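Local coordinates for protein nitrite transporter NirC (Salmonella enterica subsp. enterica serovar Typhimurium, PDB 4FC4) that conducts nitrite across the cytoplasmic membrane in both directions, as a pentameric channel of the formate/nitrite transporter family, at residues Met1-Asp4 and Thr5-Cys9; Leu25-Trp28 and Val29-Met33; Ile172-Gly176 and Thr177-Leu181. One frame throughout, in Å; residues are numbered along the deposited sequence.

Interaction 1 (Met1-Asp4 and Thr5-Cys9)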
ATOM      1  N   MET B   1     -25.890 -16.883   2.085  1.00 95.55           N
ATOM      2  CA  MET B   1     -25.202 -15.704   1.445  1.00 96.40           C
ATOM      3  C   MET B   1     -25.095 -15.920  -0.064  1.00 89.80           C
ATOM      4  O   MET B   1     -25.770 -16.824  -0.588  1.00 88.06           O
ATOM      5  CB  MET B   1     -23.820 -15.426   2.084  1.00 98.19           C
ATOM      6  CG  MET B   1     -23.163 -16.622   2.772  1.00 92.43           C
ATOM      7  SD  MET B   1     -21.671 -16.132   3.660  1.00 99.01           S
ATOM      8  CE  MET B   1     -22.335 -15.083   4.955  1.00 89.84           C
ATOM      9  N   PHE B   2     -24.279 -15.094  -0.751  1.00 80.08           N
ATOM     10  CA  PHE B   2     -24.057 -15.163  -2.238  1.00 68.48           C
ATOM     11  C   PHE B   2     -25.227 -14.861  -3.232  1.00 65.23           C
ATOM     12  O   PHE B   2     -24.970 -14.781  -4.438  1.00 66.17           O
ATOM     13  CB  PHE B   2     -23.428 -16.506  -2.653  1.00 66.32           C
ATOM     14  CG  PHE B   2     -22.441 -17.078  -1.654  1.00 66.40           C
ATOM     15  CD1 PHE B   2     -21.310 -16.331  -1.228  1.00 60.77           C
ATOM     16  CD2 PHE B   2     -22.602 -18.383  -1.178  1.00 61.90           C
ATOM     17  CE1 PHE B   2     -20.389 -16.872  -0.350  1.00 55.99           C
ATOM     18  CE2 PHE B   2     -21.679 -18.913  -0.295  1.00 62.06           C
ATOM     19  CZ  PHE B   2     -20.580 -18.162   0.126  1.00 57.57           C
ATOM     20  N   THR B   3     -26.481 -14.724  -2.756  1.00 62.51           N
ATOM     21  CA  THR B   3     -27.655 -14.451  -3.614  1.00 61.97           C
ATOM     22  C   THR B   3     -27.572 -13.096  -4.327  1.00 58.67           C
ATOM     23  O   THR B   3     -27.730 -13.030  -5.530  1.00 57.35           O
ATOM     24  CB  THR B   3     -29.004 -14.542  -2.827  1.00 69.44           C
ATOM     25  OG1 THR B   3     -29.198 -15.874  -2.340  1.00 70.43           O
ATOM     26  CG2 THR B   3     -30.215 -14.141  -3.680  1.00 65.53           C
ATOM     27  N   ASP B   4     -27.332 -12.016  -3.602  1.00 57.24           N
ATOM     28  CA  ASP B   4     -27.016 -10.752  -4.258  1.00 58.68           C
ATOM     29  C   ASP B   4     -25.922 -10.777  -5.294  1.00 54.94           C
ATOM     30  O   ASP B   4     -26.099 -10.173  -6.326  1.00 57.86           O
ATOM     31  CB  ASP B   4     -26.760  -9.648  -3.251  1.00 65.92           C
ATOM     32  CG  ASP B   4     -27.949  -9.457  -2.330  1.00 79.08           C
ATOM     33  OD1 ASP B   4     -29.110  -9.407  -2.838  1.00 86.10           O
ATOM     34  OD2 ASP B   4     -27.735  -9.396  -1.099  1.00 79.44           O
ATOM     35  N   THR B   5     -24.808 -11.469  -5.058  1.00 53.36           N
ATOM     36  CA  THR B   5     -23.696 -11.460  -6.030  1.00 49.25           C
ATOM     37  C   THR B   5     -24.091 -12.177  -7.284  1.00 48.83           C
ATOM     38  O   THR B   5     -23.829 -11.707  -8.405  1.00 48.98           O
ATOM     39  CB  THR B   5     -22.437 -12.122  -5.466  1.00 48.48           C
ATOM     40  OG1 THR B   5     -22.172 -11.556  -4.191  1.00 50.48           O
ATOM     41  CG2 THR B   5     -21.221 -11.871  -6.344  1.00 43.66           C
ATOM     42  N   ILE B   6     -24.727 -13.324  -7.083  1.00 49.85           N
ATOM     43  CA  ILE B   6     -25.245 -14.105  -8.160  1.00 50.32           C
ATOM     44  C   ILE B   6     -26.230 -13.301  -9.005  1.00 51.54           C
ATOM     45  O   ILE B   6     -26.085 -13.256 -10.228  1.00 51.12           O
ATOM     46  CB  ILE B   6     -25.809 -15.440  -7.645  1.00 55.21           C
ATOM     47  CG1 ILE B   6     -24.635 -16.396  -7.365  1.00 53.48           C
ATOM     48  CG2 ILE B   6     -26.769 -16.092  -8.649  1.00 51.05           C
ATOM     49  CD1 ILE B   6     -25.003 -17.400  -6.300  1.00 55.58           C
ATOM     50  N   ASN B   7     -27.170 -12.609  -8.373  1.00 51.51           N
ATOM     51  CA  ASN B   7     -28.122 -11.775  -9.143  1.00 52.66           C
ATOM     52  C   ASN B   7     -27.471 -10.659  -9.916  1.00 53.22           C
ATOM     53  O   ASN B   7     -27.875 -10.407 -11.038  1.00 57.72           O
ATOM     54  CB  ASN B   7     -29.265 -11.240  -8.295  1.00 53.07           C
ATOM     55  CG  ASN B   7     -30.203 -12.341  -7.838  1.00 56.70           C
ATOM     56  OD1 ASN B   7     -30.796 -12.244  -6.768  1.00 60.28           O
ATOM     57  ND2 ASN B   7     -30.311 -13.414  -8.624  1.00 55.44           N
ATOM     58  N   LYS B   8     -26.463 -10.011  -9.329  1.00 50.33           N
ATOM     59  CA  LYS B   8     -25.615  -9.088 -10.070  1.00 49.59           C
ATOM     60  C   LYS B   8     -24.915  -9.690 -11.301  1.00 48.96           C
ATOM     61  O   LYS B   8     -24.914  -9.071 -12.374  1.00 50.99           O
ATOM     62  CB  LYS B   8     -24.606  -8.438  -9.135  1.00 49.82           C
ATOM     63  CG  LYS B   8     -25.106  -7.175  -8.450  1.00 50.60           C
ATOM     64  CD  LYS B   8     -24.696  -7.121  -6.977  1.00 52.08           C
ATOM     65  CE  LYS B   8     -24.083  -5.775  -6.628  1.00 54.04           C
ATOM     66  NZ  LYS B   8     -23.743  -5.827  -5.185  1.00 57.70           N
ATOM     67  N   CYS B   9     -24.358 -10.900 -11.173  1.00 47.20           N
ATOM     68  CA  CYS B   9     -23.755 -11.578 -12.334  1.00 46.98           C
ATOM     69  C   CYS B   9     -24.758 -11.918 -13.415  1.00 49.41           C
ATOM     70  O   CYS B   9     -24.505 -11.772 -14.612  1.00 49.60           O
ATOM     71  CB  CYS B   9     -23.100 -12.860 -11.900  1.00 48.92           C
ATOM     72  SG  CYS B   9     -21.686 -12.622 -10.824  1.00 51.70           S
TER
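F2 and I6 meet twice, once through the backbone and once through side chains, and the pair illustrates how the first turn of a helix settles its polar groups. F2 sits at the N-cap position of helix 3-22, and its O accepts from I6 N at 3.0 Å. The next two carbonyls repeat the i to i+4 pattern: T3 O takes N7 N at 2.9 Å, and D4 O takes K8 N at 3.0 Å. Beside the first of these bonds, CD1 of I6 lies 4.1 Å from CB of F2 and also rests against F2 O. T3 and N7 run side by side, the methyl CG2 of T3 being 3.7 Å from N7 OD1; CG2 is placed there by standing anti to the backbone N. Along the aliphatic part of K8, CD comes to 3.4 Å from D4 O, while D4 OD2 and K8 NZ stay 6.7 Å apart. The hydroxyl of T5 is satisfied from outside the turn, by R173, and the F2 ring packs edge-to-face on Y245. The chemistry implies a turn held mainly by its backbone bonds, the D4 and K8 charges being too distant for a salt bridge though perhaps weakly attractive.

Interaction 2 (Leu25-Trp28 and Val29-Met33)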
ATOM      1  N   LEU B  25     -21.711  -3.094 -32.625  1.00 54.61           N
ATOM      2  CA  LEU B  25     -20.509  -2.254 -32.648  1.00 56.19           C
ATOM      3  C   LEU B  25     -19.903  -2.024 -31.257  1.00 52.06           C
ATOM      4  O   LEU B  25     -18.701  -2.215 -31.053  1.00 55.19           O
ATOM      5  CB  LEU B  25     -20.798  -0.899 -33.329  1.00 56.61           C
ATOM      6  CG  LEU B  25     -19.650   0.144 -33.329  1.00 58.98           C
ATOM      7  CD1 LEU B  25     -18.416  -0.350 -34.090  1.00 55.67           C
ATOM      8  CD2 LEU B  25     -20.125   1.517 -33.822  1.00 56.09           C
ATOM      9  N   GLY B  26     -20.725  -1.585 -30.314  1.00 51.14           N
ATOM     10  CA  GLY B  26     -20.244  -1.359 -28.926  1.00 48.84           C
ATOM     11  C   GLY B  26     -19.772  -2.657 -28.303  1.00 47.10           C
ATOM     12  O   GLY B  26     -18.811  -2.649 -27.601  1.00 42.01           O
ATOM     13  N   PHE B  27     -20.432  -3.787 -28.612  1.00 48.76           N
ATOM     14  CA  PHE B  27     -19.922  -5.113 -28.249  1.00 47.53           C
ATOM     15  C   PHE B  27     -18.472  -5.337 -28.694  1.00 47.17           C
ATOM     16  O   PHE B  27     -17.644  -5.759 -27.899  1.00 46.55           O
ATOM     17  CB  PHE B  27     -20.814  -6.285 -28.750  1.00 50.21           C
ATOM     18  CG  PHE B  27     -20.443  -7.582 -28.099  1.00 51.11           C
ATOM     19  CD1 PHE B  27     -20.939  -7.905 -26.831  1.00 49.01           C
ATOM     20  CD2 PHE B  27     -19.499  -8.438 -28.692  1.00 48.67           C
ATOM     21  CE1 PHE B  27     -20.561  -9.088 -26.210  1.00 47.61           C
ATOM     22  CE2 PHE B  27     -19.098  -9.591 -28.045  1.00 45.79           C
ATOM     23  CZ  PHE B  27     -19.641  -9.929 -26.815  1.00 45.48           C
ATOM     24  N   TRP B  28     -18.171  -5.037 -29.957  1.00 48.05           N
ATOM     25  CA  TRP B  28     -16.828  -5.259 -30.465  1.00 48.71           C
ATOM     26  C   TRP B  28     -15.860  -4.273 -29.931  1.00 46.82           C
ATOM     27  O   TRP B  28     -14.722  -4.671 -29.590  1.00 45.13           O
ATOM     28  CB  TRP B  28     -16.774  -5.304 -31.989  1.00 52.46           C
ATOM     29  CG  TRP B  28     -17.418  -6.558 -32.493  1.00 59.79           C
ATOM     30  CD1 TRP B  28     -18.749  -6.751 -32.810  1.00 64.12           C
ATOM     31  CD2 TRP B  28     -16.783  -7.877 -32.696  1.00 66.13           C
ATOM     32  NE1 TRP B  28     -18.986  -8.042 -33.214  1.00 68.47           N
ATOM     33  CE2 TRP B  28     -17.855  -8.777 -33.171  1.00 68.42           C
ATOM     34  CE3 TRP B  28     -15.480  -8.377 -32.576  1.00 65.58           C
ATOM     35  CZ2 TRP B  28     -17.614 -10.111 -33.496  1.00 65.32           C
ATOM     36  CZ3 TRP B  28     -15.249  -9.725 -32.922  1.00 64.93           C
ATOM     37  CH2 TRP B  28     -16.294 -10.567 -33.360  1.00 64.90           C
ATOM     38  N   VAL B  29     -16.258  -3.000 -29.829  1.00 43.63           N
ATOM     39  CA  VAL B  29     -15.307  -2.011 -29.290  1.00 46.69           C
ATOM     40  C   VAL B  29     -14.892  -2.441 -27.859  1.00 43.79           C
ATOM     41  O   VAL B  29     -13.726  -2.496 -27.480  1.00 44.40           O
ATOM     42  CB  VAL B  29     -15.875  -0.566 -29.307  1.00 45.53           C
ATOM     43  CG1 VAL B  29     -14.988   0.380 -28.509  1.00 43.90           C
ATOM     44  CG2 VAL B  29     -15.943  -0.046 -30.734  1.00 45.56           C
ATOM     45  N   SER B  30     -15.892  -2.821 -27.104  1.00 45.39           N
ATOM     46  CA  SER B  30     -15.767  -3.068 -25.707  1.00 45.44           C
ATOM     47  C   SER B  30     -15.020  -4.418 -25.431  1.00 48.62           C
ATOM     48  O   SER B  30     -14.208  -4.493 -24.492  1.00 44.49           O
ATOM     49  CB  SER B  30     -17.175  -2.942 -25.100  1.00 44.24           C
ATOM     50  OG  SER B  30     -17.132  -3.163 -23.727  1.00 52.82           O
ATOM     51  N   SER B  31     -15.249  -5.450 -26.261  1.00 44.18           N
ATOM     52  CA  SER B  31     -14.372  -6.627 -26.280  1.00 45.38           C
ATOM     53  C   SER B  31     -12.915  -6.326 -26.744  1.00 47.02           C
ATOM     54  O   SER B  31     -11.948  -6.867 -26.183  1.00 48.09           O
ATOM     55  CB  SER B  31     -14.941  -7.674 -27.221  1.00 51.25           C
ATOM     56  OG  SER B  31     -16.168  -8.137 -26.744  1.00 57.47           O
ATOM     57  N   ALA B  32     -12.740  -5.530 -27.810  1.00 46.03           N
ATOM     58  CA  ALA B  32     -11.367  -5.168 -28.248  1.00 44.16           C
ATOM     59  C   ALA B  32     -10.660  -4.449 -27.093  1.00 43.48           C
ATOM     60  O   ALA B  32      -9.464  -4.662 -26.864  1.00 43.99           O
ATOM     61  CB  ALA B  32     -11.374  -4.311 -29.526  1.00 42.47           C
ATOM     62  N   MET B  33     -11.396  -3.590 -26.389  1.00 40.40           N
ATOM     63  CA  MET B  33     -10.831  -2.877 -25.272  1.00 44.18           C
ATOM     64  C   MET B  33     -10.225  -3.848 -24.240  1.00 41.78           C
ATOM     65  O   MET B  33      -9.102  -3.663 -23.796  1.00 43.60           O
ATOM     66  CB  MET B  33     -11.865  -1.959 -24.610  1.00 45.61           C
ATOM     67  CG  MET B  33     -12.321  -0.739 -25.421  1.00 45.87           C
ATOM     68  SD  MET B  33     -13.413   0.297 -24.395  1.00 45.60           S
ATOM     69  CE  MET B  33     -13.367   1.904 -25.198  1.00 44.30           C
TER
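F27 and S31 show how a serine inside a membrane helix can spend its hydroxyl on the backbone one turn back. From CB of S31 the side chain starts 3.4 Å from F27 O, close against the carbonyl it will bond. OG stands anti to its own carbonyl carbon (chi1 -65°), a setting that turns it back along the helix toward that same oxygen. There OG donates to F27 O at 3.0 Å, while S31 N donates to it at 2.9 Å, so one carbonyl carries two bonds. The two donors arrive from opposite faces of the carbonyl plane, OG being tilted 32° out of it. OG also lies over one face of the F27 ring, 3.5 Å from CE2, where the ring has been carried by a chi1 of -167° that sets CG opposite the backbone N.

On another side of the helix, L25 and V29 lie alongside each other and point the same way, CD1 of L25 being 4.2 Å from CG2 of V29. Their backbones are joined as well, V29 N to L25 O at 2.8 Å, and A32 N closes on W28 O at the same length, 2.8 Å.

Within helix 24-51, whose residues 25-47 are predicted to span the membrane, F27 packs on helix 3-22 at I16, L19 and S20, and on helix 98-125 at Q107 and T108. S31 touches T108 too, and its carbonyl accepts from N112 of that helix. L25 and V29 face a neighbouring subunit, touching its Y247 and G244.

Interaction 3 (Ile172-Gly176 and Thr177-Leu181)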
ATOM      1  N   ILE B 172     -16.873  -7.619  -7.194  1.00 42.50           N
ATOM      2  CA  ILE B 172     -18.313  -7.365  -7.131  1.00 42.54           C
ATOM      3  C   ILE B 172     -18.824  -7.218  -5.702  1.00 47.63           C
ATOM      4  O   ILE B 172     -19.738  -6.422  -5.455  1.00 49.33           O
ATOM      5  CB  ILE B 172     -19.128  -8.397  -7.903  1.00 45.75           C
ATOM      6  CG1 ILE B 172     -18.975  -8.143  -9.392  1.00 44.03           C
ATOM      7  CG2 ILE B 172     -20.608  -8.302  -7.551  1.00 42.73           C
ATOM      8  CD1 ILE B 172     -19.496  -9.282 -10.237  1.00 48.97           C
ATOM      9  N   ARG B 173     -18.209  -7.958  -4.766  1.00 49.17           N
ATOM     10  CA  ARG B 173     -18.633  -8.033  -3.352  1.00 45.15           C
ATOM     11  C   ARG B 173     -18.038  -6.966  -2.416  1.00 45.88           C
ATOM     12  O   ARG B 173     -18.343  -6.932  -1.217  1.00 46.42           O
ATOM     13  CB  ARG B 173     -18.282  -9.416  -2.850  1.00 43.95           C
ATOM     14  CG  ARG B 173     -19.143 -10.465  -3.554  1.00 46.97           C
ATOM     15  CD  ARG B 173     -18.621 -11.864  -3.319  1.00 46.47           C
ATOM     16  NE  ARG B 173     -18.555 -12.212  -1.898  1.00 48.57           N
ATOM     17  CZ  ARG B 173     -19.593 -12.643  -1.186  1.00 48.74           C
ATOM     18  NH1 ARG B 173     -20.757 -12.760  -1.774  1.00 47.21           N
ATOM     19  NH2 ARG B 173     -19.462 -12.950   0.111  1.00 50.90           N
ATOM     20  N   THR B 174     -17.179  -6.127  -2.970  1.00 45.28           N
ATOM     21  CA  THR B 174     -16.508  -5.034  -2.229  1.00 50.64           C
ATOM     22  C   THR B 174     -16.655  -3.676  -2.936  1.00 46.83           C
ATOM     23  O   THR B 174     -17.123  -3.587  -4.078  1.00 47.64           O
ATOM     24  CB  THR B 174     -14.986  -5.343  -1.997  1.00 49.29           C
ATOM     25  OG1 THR B 174     -14.314  -5.634  -3.248  1.00 44.80           O
ATOM     26  CG2 THR B 174     -14.840  -6.556  -1.029  1.00 46.14           C
ATOM     27  N   GLU B 175     -16.205  -2.643  -2.253  1.00 47.57           N
ATOM     28  CA  GLU B 175     -16.294  -1.241  -2.701  1.00 50.16           C
ATOM     29  C   GLU B 175     -14.906  -0.574  -2.829  1.00 49.91           C
ATOM     30  O   GLU B 175     -13.921  -0.999  -2.224  1.00 52.87           O
ATOM     31  CB  GLU B 175     -17.165  -0.481  -1.690  1.00 56.73           C
ATOM     32  CG  GLU B 175     -18.526   0.062  -2.171  1.00 69.42           C
ATOM     33  CD  GLU B 175     -19.200  -0.722  -3.308  1.00 69.15           C
ATOM     34  OE1 GLU B 175     -20.084  -1.538  -2.992  1.00 67.87           O
ATOM     35  OE2 GLU B 175     -18.875  -0.507  -4.507  1.00 61.09           O
ATOM     36  N   GLY B 176     -14.816   0.455  -3.655  1.00 49.74           N
ATOM     37  CA  GLY B 176     -13.674   1.341  -3.682  1.00 45.01           C
ATOM     38  C   GLY B 176     -12.362   0.647  -3.801  1.00 45.67           C
ATOM     39  O   GLY B 176     -12.192  -0.161  -4.710  1.00 48.30           O
ATOM     40  N   THR B 177     -11.416   0.954  -2.902  1.00 43.67           N
ATOM     41  CA  THR B 177     -10.066   0.382  -3.049  1.00 45.49           C
ATOM     42  C   THR B 177      -9.984  -1.178  -2.933  1.00 45.32           C
ATOM     43  O   THR B 177      -9.060  -1.836  -3.417  1.00 40.50           O
ATOM     44  CB  THR B 177      -9.073   1.119  -2.117  1.00 48.19           C
ATOM     45  OG1 THR B 177      -8.798   2.427  -2.655  1.00 48.89           O
ATOM     46  CG2 THR B 177      -7.756   0.385  -1.988  1.00 46.15           C
ATOM     47  N   ALA B 178     -10.963  -1.788  -2.286  1.00 41.36           N
ATOM     48  CA  ALA B 178     -10.823  -3.152  -1.956  1.00 36.59           C
ATOM     49  C   ALA B 178     -10.931  -3.900  -3.284  1.00 38.88           C
ATOM     50  O   ALA B 178     -10.330  -4.957  -3.440  1.00 36.40           O
ATOM     51  CB  ALA B 178     -11.920  -3.535  -0.967  1.00 37.63           C
ATOM     52  N   LYS B 179     -11.639  -3.334  -4.258  1.00 34.27           N
ATOM     53  CA  LYS B 179     -11.681  -3.968  -5.565  1.00 42.28           C
ATOM     54  C   LYS B 179     -10.259  -4.142  -6.106  1.00 40.53           C
ATOM     55  O   LYS B 179      -9.954  -5.194  -6.674  1.00 40.47           O
ATOM     56  CB  LYS B 179     -12.504  -3.157  -6.583  1.00 41.69           C
ATOM     57  CG  LYS B 179     -13.975  -3.159  -6.295  1.00 42.30           C
ATOM     58  CD  LYS B 179     -14.616  -1.924  -6.892  1.00 51.41           C
ATOM     59  CE  LYS B 179     -15.804  -2.255  -7.786  1.00 50.17           C
ATOM     60  NZ  LYS B 179     -17.004  -2.652  -6.974  1.00 56.02           N
ATOM     61  N   PHE B 180      -9.421  -3.107  -5.934  1.00 36.10           N
ATOM     62  CA  PHE B 180      -8.107  -3.045  -6.563  1.00 36.87           C
ATOM     63  C   PHE B 180      -7.163  -4.060  -5.918  1.00 38.80           C
ATOM     64  O   PHE B 180      -6.427  -4.746  -6.611  1.00 37.43           O
ATOM     65  CB  PHE B 180      -7.508  -1.671  -6.422  1.00 35.56           C
ATOM     66  CG  PHE B 180      -8.097  -0.592  -7.332  1.00 37.62           C
ATOM     67  CD1 PHE B 180      -9.367  -0.032  -7.083  1.00 36.36           C
ATOM     68  CD2 PHE B 180      -7.306  -0.018  -8.319  1.00 35.57           C
ATOM     69  CE1 PHE B 180      -9.887   0.996  -7.860  1.00 37.99           C
ATOM     70  CE2 PHE B 180      -7.812   0.998  -9.113  1.00 38.80           C
ATOM     71  CZ  PHE B 180      -9.102   1.523  -8.893  1.00 40.80           C
ATOM     72  N   LEU B 181      -7.208  -4.136  -4.588  1.00 37.64           N
ATOM     73  CA  LEU B 181      -6.531  -5.162  -3.821  1.00 40.07           C
ATOM     74  C   LEU B 181      -6.946  -6.582  -4.152  1.00 40.27           C
ATOM     75  O   LEU B 181      -6.059  -7.495  -4.258  1.00 38.08           O
ATOM     76  CB  LEU B 181      -6.690  -4.902  -2.339  1.00 40.55           C
ATOM     77  CG  LEU B 181      -5.542  -4.055  -1.793  1.00 46.85           C
ATOM     78  CD1 LEU B 181      -5.149  -2.894  -2.682  1.00 44.24           C
ATOM     79  CD2 LEU B 181      -5.763  -3.600  -0.352  1.00 47.03           C
TER
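Bends at chi3 (127°) and chi4 (74°) fold the chain of K179 back over the loop before its helix, and at E175 a bend at chi2 curls the carboxylate round to the same side. The two side chains thus run side by side, pointing the same way. NZ of K179 donates to T174 O at 3.0 Å, the donor tilted somewhat from the carbonyl plane, and faces OE2 of E175 at 3.8 Å in a long salt bridge. NZ also bonds to the carbonyl of A171, so the ammonium ties together the end of helix 150-172 and the loop that follows. On the way, the methylenes of K179 pass over G176, with CD 3.7 Å from its carbonyl O.

Backbone bonds close the turn. A178 N bonds to E175 O at 3.1 Å, and K179 N to G176 O at 3.3 Å; in the latter bond the donor stands above the carbonyl plane, 48° out of it, which suggests a less directional grip. The same oxygen lies at the edge of the F180 ring, in its plane, 3.7 Å from CD1. G176 takes a positive phi at the point where the loop gives way to the helix. T174 lays its CB against CB of A178 at 3.7 Å, while its hydroxyl is engaged by the carbonyl of M170.

The unit joins the end of helix 150-172 to the first turn of helix 177-192. F180 packs on T70 and I74 of helix 67-75, and I172 reaches helix 3-22 at T5 and C9. At subunit interfaces T177 meets T177 of both neighbouring copies, A178 touches F180 of one neighbouring subunit, and F180 touches A178 of another.

From the N terminus, interaction 1 forms the first turn of helix 3-22, interaction 2 lies near the start of the following helix 24-51, and interaction 3 links helix 150-172 to helix 177-192. Each closes only a local turn, and the three follow in series, neither nesting nor crossing. Interactions 1 and 3 are nevertheless joined in space: T5 OG1 and R173 NH1 lie 3.0 Å apart in a probable hydrogen bond. Interaction 2 stands apart, about 13 Å from interaction 1 and 15 Å from interaction 3 between nearest atoms. All three reach neighbouring subunits, so each local turn also belongs to the pentamer.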